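Local coordinates for protein polysaccharide Lyase Family 6 (Bacteroides cellulosilyticus, PDB 6QPS) that probably cleaves mannuronic acid-rich alginate as a calcium-binding polysaccharide lyase of family 6, folded as a right-handed parallel beta-helix, at residues V345-N350 with V371-N376; F397-N402 with E418-G423. One frame throughout, in Å; residues are numbered along the deposited sequence.

Contact 1 of 2, residues V345-N350 with V371-N376; sequences VDIAYN and VRFAHN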
ATOM      1  N   VAL A 345     -20.954  -0.297  -5.832  1.00  8.52           N
ATOM      2  CA  VAL A 345     -19.789   0.545  -5.600  1.00  7.81           C
ATOM      3  C   VAL A 345     -20.226   2.002  -5.733  1.00  8.77           C
ATOM      4  O   VAL A 345     -20.848   2.382  -6.737  1.00 10.48           O
ATOM      5  CB  VAL A 345     -18.642   0.222  -6.585  1.00  8.51           C
ATOM      6  CG1 VAL A 345     -17.502   1.220  -6.445  1.00  9.53           C
ATOM      7  CG2 VAL A 345     -18.109  -1.205  -6.370  1.00  8.44           C
ATOM      8  N   ASP A 346     -19.933   2.808  -4.708  1.00  8.42           N
ATOM      9  CA  ASP A 346     -20.249   4.232  -4.683  1.00  9.16           C
ATOM     10  C   ASP A 346     -18.979   5.026  -4.969  1.00  8.03           C
ATOM     11  O   ASP A 346     -18.009   4.927  -4.214  1.00  9.51           O
ATOM     12  CB  ASP A 346     -20.789   4.580  -3.287  1.00  9.67           C
ATOM     13  CG  ASP A 346     -21.222   6.031  -3.151  1.00 11.31           C
ATOM     14  OD1 ASP A 346     -21.648   6.642  -4.159  1.00 13.25           O
ATOM     15  OD2 ASP A 346     -21.135   6.561  -2.025  1.00 10.90           O
ATOM     16  N   ILE A 347     -18.987   5.807  -6.055  1.00  8.97           N
ATOM     17  CA  ILE A 347     -17.850   6.615  -6.504  1.00  7.90           C
ATOM     18  C   ILE A 347     -18.309   8.068  -6.506  1.00  8.05           C
ATOM     19  O   ILE A 347     -18.955   8.522  -7.457  1.00  8.30           O
ATOM     20  CB  ILE A 347     -17.328   6.165  -7.878  1.00  8.77           C
ATOM     21  CG1 ILE A 347     -17.064   4.643  -7.861  1.00 10.48           C
ATOM     22  CG2 ILE A 347     -16.086   6.936  -8.235  1.00  9.37           C
ATOM     23  CD1 ILE A 347     -16.644   4.009  -9.196  1.00 11.07           C
ATOM     24  N   ALA A 348     -17.990   8.804  -5.424  1.00  8.27           N
ATOM     25  CA  ALA A 348     -18.557  10.114  -5.160  1.00  8.58           C
ATOM     26  C   ALA A 348     -17.516  11.158  -4.762  1.00  8.26           C
ATOM     27  O   ALA A 348     -16.630  10.915  -3.939  1.00  7.34           O
ATOM     28  CB  ALA A 348     -19.598   9.992  -4.046  1.00 11.00           C
ATOM     29  N   TYR A 349     -17.685  12.363  -5.297  1.00  7.29           N
ATOM     30  CA  TYR A 349     -16.959  13.545  -4.810  1.00  9.21           C
ATOM     31  C   TYR A 349     -15.450  13.418  -5.024  1.00  8.55           C
ATOM     32  O   TYR A 349     -14.664  13.918  -4.224  1.00  9.27           O
ATOM     33  CB  TYR A 349     -17.328  13.931  -3.350  1.00  8.04           C
ATOM     34  CG  TYR A 349     -18.685  14.616  -3.246  1.00  7.91           C
ATOM     35  CD1 TYR A 349     -18.820  15.952  -3.567  1.00  8.71           C
ATOM     36  CD2 TYR A 349     -19.842  13.918  -2.852  1.00  7.66           C
ATOM     37  CE1 TYR A 349     -20.044  16.589  -3.528  1.00  8.74           C
ATOM     38  CE2 TYR A 349     -21.100  14.555  -2.801  1.00  8.28           C
ATOM     39  CZ  TYR A 349     -21.192  15.901  -3.151  1.00  9.99           C
ATOM     40  OH  TYR A 349     -22.375  16.607  -3.149  1.00 10.07           O
ATOM     41  N   ASN A 350     -15.045  12.730  -6.086  1.00  7.16           N
ATOM     42  CA  ASN A 350     -13.650  12.607  -6.481  1.00  7.16           C
ATOM     43  C   ASN A 350     -13.343  13.608  -7.591  1.00  8.05           C
ATOM     44  O   ASN A 350     -14.240  14.190  -8.200  1.00  8.69           O
ATOM     45  CB  ASN A 350     -13.368  11.192  -7.007  1.00  8.23           C
ATOM     46  CG  ASN A 350     -13.742  10.107  -6.000  1.00  8.07           C
ATOM     47  OD1 ASN A 350     -13.000   9.802  -5.078  1.00  7.71           O
ATOM     48  ND2 ASN A 350     -14.916   9.497  -6.194  1.00  9.03           N
ATOM     49  N   VAL A 371     -23.211   0.602  -9.916  1.00  9.27           N
ATOM     50  CA  VAL A 371     -22.120   1.541  -9.686  1.00  9.53           C
ATOM     51  C   VAL A 371     -22.693   2.946  -9.780  1.00  9.56           C
ATOM     52  O   VAL A 371     -23.325   3.303 -10.781  1.00 10.87           O
ATOM     53  CB  VAL A 371     -21.000   1.359 -10.714  1.00 10.84           C
ATOM     54  CG1 VAL A 371     -19.846   2.321 -10.444  1.00 11.30           C
ATOM     55  CG2 VAL A 371     -20.498  -0.066 -10.696  1.00 10.03           C
ATOM     56  N   ARG A 372     -22.508   3.747  -8.744  1.00  9.23           N
ATOM     57  CA  ARG A 372     -22.947   5.134  -8.767  1.00  8.05           C
ATOM     58  C   ARG A 372     -21.730   6.010  -8.985  1.00  8.28           C
ATOM     59  O   ARG A 372     -20.734   5.867  -8.274  1.00 10.14           O
ATOM     60  CB  ARG A 372     -23.676   5.533  -7.478  1.00  9.94           C
ATOM     61  CG  ARG A 372     -24.389   6.895  -7.626  1.00  9.90           C
ATOM     62  CD  ARG A 372     -25.096   7.351  -6.339  1.00 12.11           C
ATOM     63  NE  ARG A 372     -24.098   7.725  -5.334  1.00 11.65           N
ATOM     64  CZ  ARG A 372     -24.035   8.885  -4.681  1.00  8.52           C
ATOM     65  NH1 ARG A 372     -24.943   9.830  -4.862  1.00  8.33           N
ATOM     66  NH2 ARG A 372     -23.044   9.066  -3.828  1.00  9.49           N
ATOM     67  N   PHE A 373     -21.782   6.869 -10.004  1.00  8.56           N
ATOM     68  CA  PHE A 373     -20.718   7.834 -10.290  1.00  7.34           C
ATOM     69  C   PHE A 373     -21.363   9.220 -10.162  1.00  7.75           C
ATOM     70  O   PHE A 373     -22.035   9.683 -11.087  1.00  7.49           O
ATOM     71  CB  PHE A 373     -20.138   7.554 -11.696  1.00  9.35           C
ATOM     72  CG  PHE A 373     -18.890   8.351 -12.012  1.00  9.17           C
ATOM     73  CD1 PHE A 373     -18.964   9.543 -12.724  1.00  9.99           C
ATOM     74  CD2 PHE A 373     -17.654   7.893 -11.617  1.00 10.20           C
ATOM     75  CE1 PHE A 373     -17.794  10.290 -13.014  1.00  9.67           C
ATOM     76  CE2 PHE A 373     -16.492   8.622 -11.896  1.00  9.65           C
ATOM     77  CZ  PHE A 373     -16.574   9.825 -12.599  1.00 10.30           C
ATOM     78  N   ALA A 374     -21.178   9.867  -9.008  1.00  8.35           N
ATOM     79  CA  ALA A 374     -21.916  11.070  -8.660  1.00  8.93           C
ATOM     80  C   ALA A 374     -20.992  12.145  -8.098  1.00  9.37           C
ATOM     81  O   ALA A 374     -20.113  11.865  -7.281  1.00  8.26           O
ATOM     82  CB  ALA A 374     -23.015  10.753  -7.631  1.00 11.05           C
ATOM     83  N   HIS A 375     -21.231  13.387  -8.503  1.00  8.33           N
ATOM     84  CA  HIS A 375     -20.583  14.566  -7.918  1.00  8.35           C
ATOM     85  C   HIS A 375     -19.077  14.559  -8.101  1.00  9.69           C
ATOM     86  O   HIS A 375     -18.342  15.114  -7.286  1.00  9.11           O
ATOM     87  CB  HIS A 375     -20.929  14.759  -6.437  1.00  8.83           C
ATOM     88  CG  HIS A 375     -22.381  14.964  -6.202  1.00 10.59           C
ATOM     89  ND1 HIS A 375     -23.038  16.097  -6.617  1.00 13.32           N
ATOM     90  CD2 HIS A 375     -23.311  14.175  -5.609  1.00 12.89           C
ATOM     91  CE1 HIS A 375     -24.315  16.003  -6.288  1.00 15.21           C
ATOM     92  NE2 HIS A 375     -24.509  14.839  -5.689  1.00 13.36           N
ATOM     93  N   ASN A 376     -18.605  13.943  -9.177  1.00  7.73           N
ATOM     94  CA  ASN A 376     -17.190  13.937  -9.502  1.00  8.10           C
ATOM     95  C   ASN A 376     -16.868  15.055 -10.488  1.00  7.98           C
ATOM     96  O   ASN A 376     -17.679  15.406 -11.351  1.00  9.22           O
ATOM     97  CB  ASN A 376     -16.765  12.598 -10.114  1.00  7.66           C
ATOM     98  CG  ASN A 376     -17.047  11.428  -9.194  1.00  7.74           C
ATOM     99  OD1 ASN A 376     -16.360  11.207  -8.210  1.00  7.94           O
ATOM    100  ND2 ASN A 376     -18.108  10.704  -9.481  1.00  8.93           N
TER
HETATM  101  O   HOH W   1     -15.773  16.491  -6.911  1.00 32.87           O
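Asn376 and Asn350 lie side by side with their amides nearly coplanar (9°), repeated from rung to rung as an asparagine ladder at a turn of the parallel beta-helix. Asn376 OD1 accepts two hydrogen bonds from the preceding rung, Asn350 N (2.9 Å) and Asn350 ND2 (3.0 Å), while its ND2 bonds Ile347 O (3.1 Å) from above the carbonyl plane and lies over the Phe373 ring. With an alanine in its place, Asn350 N would probably lose its acceptor and Ile347 O its bond from the amide. The same buried side is tightly packed by Ile347, whose CD1 meets Val371 CG1 (3.8 Å) and whose CG2 reaches Phe373 CD2. The outer side is looser and polar: Arg372, bent at chi3 (71°), salt-bridges Asp346 OD1 with NH2 (2.8 Å) at its syn lone pair and NE (2.9 Å) from above the carboxylate plane. Beyond it, His375 CB makes a CH-pi contact over the Tyr349 ring, 3.4 Å from the centroid, the near-parallel rings slid so far that they barely overlap. Parallel backbone bonds join the strands, Asn350 OD1 continues the ladder to Asn305 N, and strand 397-405 flanks 371-376, with Leu315 of strand 313-318 packing inside on Ile347 and Phe373.

Contact 2 of 2, residues F397-N402 with E418-G423; sequences FLFLDN and EQVREG. With ACT (acetate ion), chain E.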
ATOM      1  N   PHE A 397     -24.714   1.678 -14.451  1.00 12.55           N
ATOM      2  CA  PHE A 397     -24.193   2.904 -13.870  1.00 11.72           C
ATOM      3  C   PHE A 397     -25.312   3.922 -13.681  1.00 13.08           C
ATOM      4  O   PHE A 397     -26.213   4.043 -14.511  1.00 14.47           O
ATOM      5  CB  PHE A 397     -23.124   3.546 -14.803  1.00 11.96           C
ATOM      6  CG  PHE A 397     -21.763   2.926 -14.708  1.00 11.20           C
ATOM      7  CD1 PHE A 397     -21.478   1.726 -15.332  1.00 13.15           C
ATOM      8  CD2 PHE A 397     -20.753   3.554 -14.013  1.00 11.79           C
ATOM      9  CE1 PHE A 397     -20.225   1.149 -15.229  1.00 13.50           C
ATOM     10  CE2 PHE A 397     -19.501   2.974 -13.899  1.00 12.21           C
ATOM     11  CZ  PHE A 397     -19.231   1.790 -14.495  1.00 12.19           C
ATOM     12  N   LEU A 398     -25.242   4.667 -12.599  1.00 11.00           N
ATOM     13  CA  LEU A 398     -26.026   5.883 -12.412  1.00 13.27           C
ATOM     14  C   LEU A 398     -25.023   7.030 -12.433  1.00 12.04           C
ATOM     15  O   LEU A 398     -24.177   7.121 -11.537  1.00 11.92           O
ATOM     16  CB  LEU A 398     -26.789   5.832 -11.088  1.00 13.21           C
ATOM     17  CG  LEU A 398     -27.453   7.136 -10.613  1.00 15.33           C
ATOM     18  CD1 LEU A 398     -28.471   7.627 -11.638  1.00 17.89           C
ATOM     19  CD2 LEU A 398     -28.119   6.952  -9.252  1.00 16.81           C
ATOM     20  N   PHE A 399     -25.075   7.862 -13.473  1.00 11.88           N
ATOM     21  CA  PHE A 399     -24.231   9.053 -13.576  1.00 10.76           C
ATOM     22  C   PHE A 399     -25.073  10.233 -13.116  1.00 11.67           C
ATOM     23  O   PHE A 399     -26.097  10.539 -13.741  1.00 13.45           O
ATOM     24  CB  PHE A 399     -23.768   9.300 -15.012  1.00 11.98           C
ATOM     25  CG  PHE A 399     -22.954   8.200 -15.611  1.00 11.29           C
ATOM     26  CD1 PHE A 399     -21.577   8.152 -15.438  1.00 12.66           C
ATOM     27  CD2 PHE A 399     -23.553   7.234 -16.376  1.00 12.93           C
ATOM     28  CE1 PHE A 399     -20.820   7.130 -16.009  1.00 15.39           C
ATOM     29  CE2 PHE A 399     -22.798   6.226 -16.975  1.00 15.14           C
ATOM     30  CZ  PHE A 399     -21.438   6.170 -16.764  1.00 14.04           C
ATOM     31  N   LEU A 400     -24.649  10.905 -12.046  1.00 10.55           N
ATOM     32  CA  LEU A 400     -25.462  11.940 -11.424  1.00 10.34           C
ATOM     33  C   LEU A 400     -24.636  13.149 -10.997  1.00  9.12           C
ATOM     34  O   LEU A 400     -23.729  13.032 -10.174  1.00 10.95           O
ATOM     35  CB  LEU A 400     -26.184  11.348 -10.223  1.00 12.22           C
ATOM     36  CG  LEU A 400     -27.141  12.274  -9.517  1.00 16.11           C
ATOM     37  CD1 LEU A 400     -28.260  12.726 -10.438  1.00 17.77           C
ATOM     38  CD2 LEU A 400     -27.708  11.569  -8.300  1.00 16.49           C
ATOM     39  N   ASP A 401     -24.973  14.313 -11.546  1.00 10.13           N
ATOM     40  CA  ASP A 401     -24.449  15.594 -11.076  1.00 10.97           C
ATOM     41  C   ASP A 401     -22.918  15.627 -11.027  1.00 10.03           C
ATOM     42  O   ASP A 401     -22.317  16.182 -10.103  1.00 11.60           O
ATOM     43  CB  ASP A 401     -25.067  15.956  -9.725  1.00 13.49           C
ATOM     44  CG  ASP A 401     -26.562  16.231  -9.816  1.00 15.50           C
ATOM     45  OD1 ASP A 401     -27.018  16.731 -10.877  1.00 19.64           O
ATOM     46  OD2 ASP A 401     -27.279  15.975  -8.813  1.00 18.28           O
ATOM     47  N   ASN A 402     -22.284  15.120 -12.076  1.00  9.64           N
ATOM     48  CA  ASN A 402     -20.853  15.312 -12.276  1.00  8.31           C
ATOM     49  C   ASN A 402     -20.592  16.595 -13.068  1.00 10.84           C
ATOM     50  O   ASN A 402     -21.485  17.154 -13.707  1.00 11.62           O
ATOM     51  CB  ASN A 402     -20.274  14.098 -13.008  1.00  8.44           C
ATOM     52  CG  ASN A 402     -20.593  12.789 -12.304  1.00  8.49           C
ATOM     53  OD1 ASN A 402     -19.980  12.453 -11.293  1.00  8.89           O
ATOM     54  ND2 ASN A 402     -21.569  12.045 -12.831  1.00  9.70           N
ATOM     55  N   GLU A 418     -26.278   9.304 -24.526  1.00 17.50           N
ATOM     56  CA  GLU A 418     -27.118  10.285 -23.844  1.00 19.13           C
ATOM     57  C   GLU A 418     -27.066  10.124 -22.331  1.00 16.69           C
ATOM     58  O   GLU A 418     -27.098  11.116 -21.595  1.00 16.54           O
ATOM     59  CB  GLU A 418     -28.564  10.166 -24.335  1.00 22.22           C
ATOM     60  CG  GLU A 418     -29.529  11.113 -23.643  1.00 32.11           C
ATOM     61  CD  GLU A 418     -30.928  11.043 -24.226  1.00 45.67           C
ATOM     62  OE1 GLU A 418     -31.382   9.925 -24.552  1.00 50.21           O
ATOM     63  OE2 GLU A 418     -31.569  12.106 -24.363  1.00 49.91           O
ATOM     64  N   GLN A 419     -27.023   8.885 -21.843  1.00 16.61           N
ATOM     65  CA  GLN A 419     -26.993   8.665 -20.402  1.00 15.96           C
ATOM     66  C   GLN A 419     -25.768   9.329 -19.781  1.00 14.99           C
ATOM     67  O   GLN A 419     -25.846   9.907 -18.689  1.00 15.53           O
ATOM     68  CB  GLN A 419     -27.025   7.159 -20.125  1.00 17.95           C
ATOM     69  CG  GLN A 419     -27.286   6.824 -18.686  1.00 17.96           C
ATOM     70  CD  GLN A 419     -27.156   5.345 -18.387  1.00 18.81           C
ATOM     71  OE1 GLN A 419     -27.389   4.490 -19.250  1.00 19.61           O
ATOM     72  NE2 GLN A 419     -26.790   5.033 -17.140  1.00 16.96           N
ATOM     73  N   VAL A 420     -24.637   9.301 -20.488  1.00 16.13           N
ATOM     74  CA  VAL A 420     -23.434   9.978 -20.017  1.00 13.65           C
ATOM     75  C   VAL A 420     -23.587  11.489 -20.119  1.00 14.65           C
ATOM     76  O   VAL A 420     -23.279  12.230 -19.173  1.00 15.85           O
ATOM     77  CB  VAL A 420     -22.195   9.478 -20.782  1.00 16.57           C
ATOM     78  CG1 VAL A 420     -20.951  10.229 -20.332  1.00 17.19           C
ATOM     79  CG2 VAL A 420     -22.031   7.976 -20.593  1.00 17.70           C
ATOM     80  N   ARG A 421     -24.027  11.981 -21.279  1.00 12.87           N
ATOM     81  CA  ARG A 421     -24.214  13.420 -21.436  1.00 13.28           C
ATOM     82  C   ARG A 421     -25.125  13.986 -20.352  1.00 15.76           C
ATOM     83  O   ARG A 421     -24.866  15.072 -19.825  1.00 19.31           O
ATOM     84  CB  ARG A 421     -24.773  13.728 -22.823  1.00 13.83           C
ATOM     85  CG  ARG A 421     -23.822  13.382 -23.976  1.00 15.32           C
ATOM     86  CD  ARG A 421     -24.244  13.960 -25.329  1.00 17.25           C
ATOM     87  NE  ARG A 421     -25.636  13.671 -25.677  1.00 16.99           N
ATOM     88  CZ  ARG A 421     -26.056  12.617 -26.369  1.00 17.57           C
ATOM     89  NH1 ARG A 421     -25.193  11.716 -26.832  1.00 17.20           N
ATOM     90  NH2 ARG A 421     -27.353  12.480 -26.628  1.00 21.53           N
ATOM     91  N   GLU A 422     -26.193  13.264 -20.000  1.00 13.61           N
ATOM     92  CA  GLU A 422     -27.138  13.754 -19.004  1.00 15.02           C
ATOM     93  C   GLU A 422     -26.581  13.705 -17.581  1.00 13.32           C
ATOM     94  O   GLU A 422     -27.122  14.381 -16.695  1.00 16.16           O
ATOM     95  CB  GLU A 422     -28.432  12.936 -19.069  1.00 18.02           C
ATOM     96  CG  GLU A 422     -29.144  12.986 -20.414  1.00 33.20           C
ATOM     97  CD  GLU A 422     -29.929  14.263 -20.627  1.00 51.31           C
ATOM     98  OE1 GLU A 422     -29.642  15.269 -19.940  1.00 55.03           O
ATOM     99  OE2 GLU A 422     -30.837  14.260 -21.489  1.00 59.45           O
ATOM    100  N   GLY A 423     -25.542  12.915 -17.335  1.00 11.18           N
ATOM    101  CA  GLY A 423     -24.899  12.790 -16.045  1.00 10.98           C
ATOM    102  C   GLY A 423     -23.792  13.779 -15.760  1.00  9.85           C
ATOM    103  O   GLY A 423     -23.213  13.718 -14.667  1.00 10.17           O
TER
HETATM  104  C   ACT E 503     -27.151   6.412 -26.628  1.00 35.29           C
HETATM  105  O   ACT E 503     -26.736   5.665 -25.702  1.00 36.84           O
HETATM  106  OXT ACT E 503     -27.525   7.622 -26.585  1.00 25.29           O
HETATM  107  CH3 ACT E 503     -27.235   5.706 -27.995  1.00 36.61           C
HETATM  108  O   HOH W   2     -27.347   7.495 -15.358  1.00 14.70           O
HETATM  109  O   HOH W   3     -27.067  14.544 -13.578  1.00 16.87           O
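Strand 397-400 and helix 418-422 run at 35° to each other, their axes 7.9 Å apart at the closest, and their backbones come nearest where Phe399 CA faces Gly423 CA at 4.5 Å. This is the last part of the parallel beta-helix: the short helix lies near the end of the coil, probably as part of its cap, and hands the chain on to strand 424-426. Phe399 points from the strand toward the helix, and with CG anti to its carbonyl carbon (chi1 -61°) its ring lies beneath Val420, whose CG2 comes over one face, 4.1 Å from CE2. Gln419 approaches the same ring from another direction: its extended chain brings NE2 to the ring edge, 4.0 Å from Phe399 CD2, with the amide turned 68° from the ring plane. That NE2 donates to Leu394 O, and water 2 accepts from both it and Phe399 N, so a water bridge joins strand and helix. Leu394, Leu385 and Ile387 enclose Val420, while Leu359 packs on Phe399 from inside the coil. Gly423 fits tightly against the strand, since a CB on it would clash with Phe399 CB. At the N-terminal end of the helix, Glu418 N donates almost straight to an acetate ion, probably from the crystallisation liquor. Asn402 carries the asparagine ladder onward, its OD1 accepting from Asn376 N and its ND2 also bonding Phe373 O. Gly423 O, gripped twice from opposite faces of its plane, receives Asn402 N at 3.1 Å and Asn402 ND2 at 3.0 Å.

Overall arrangement
Contacts 1 and 2 follow each other along the chain, their centres about 11 Å apart, and meet where strands 371-379 and 397-405 are neighbours: Leu398 O lies 2.9 Å from Phe373 N, a probable hydrogen bond. Both are largely buried, yet they differ in kind. Contact 1 is a repeating rung-to-rung join within the coil, its backbone bonds regular and its outer side carrying charged and aromatic pairs. Contact 2 lies at the coil's end, where a short helix precedes the last strand; there apolar packing, a close-fitting glycine and two bridging waters join strand to helix, with two hydrogen bonds to one carbonyl. The turn asparagines run through both, and the calcium site lies away from each.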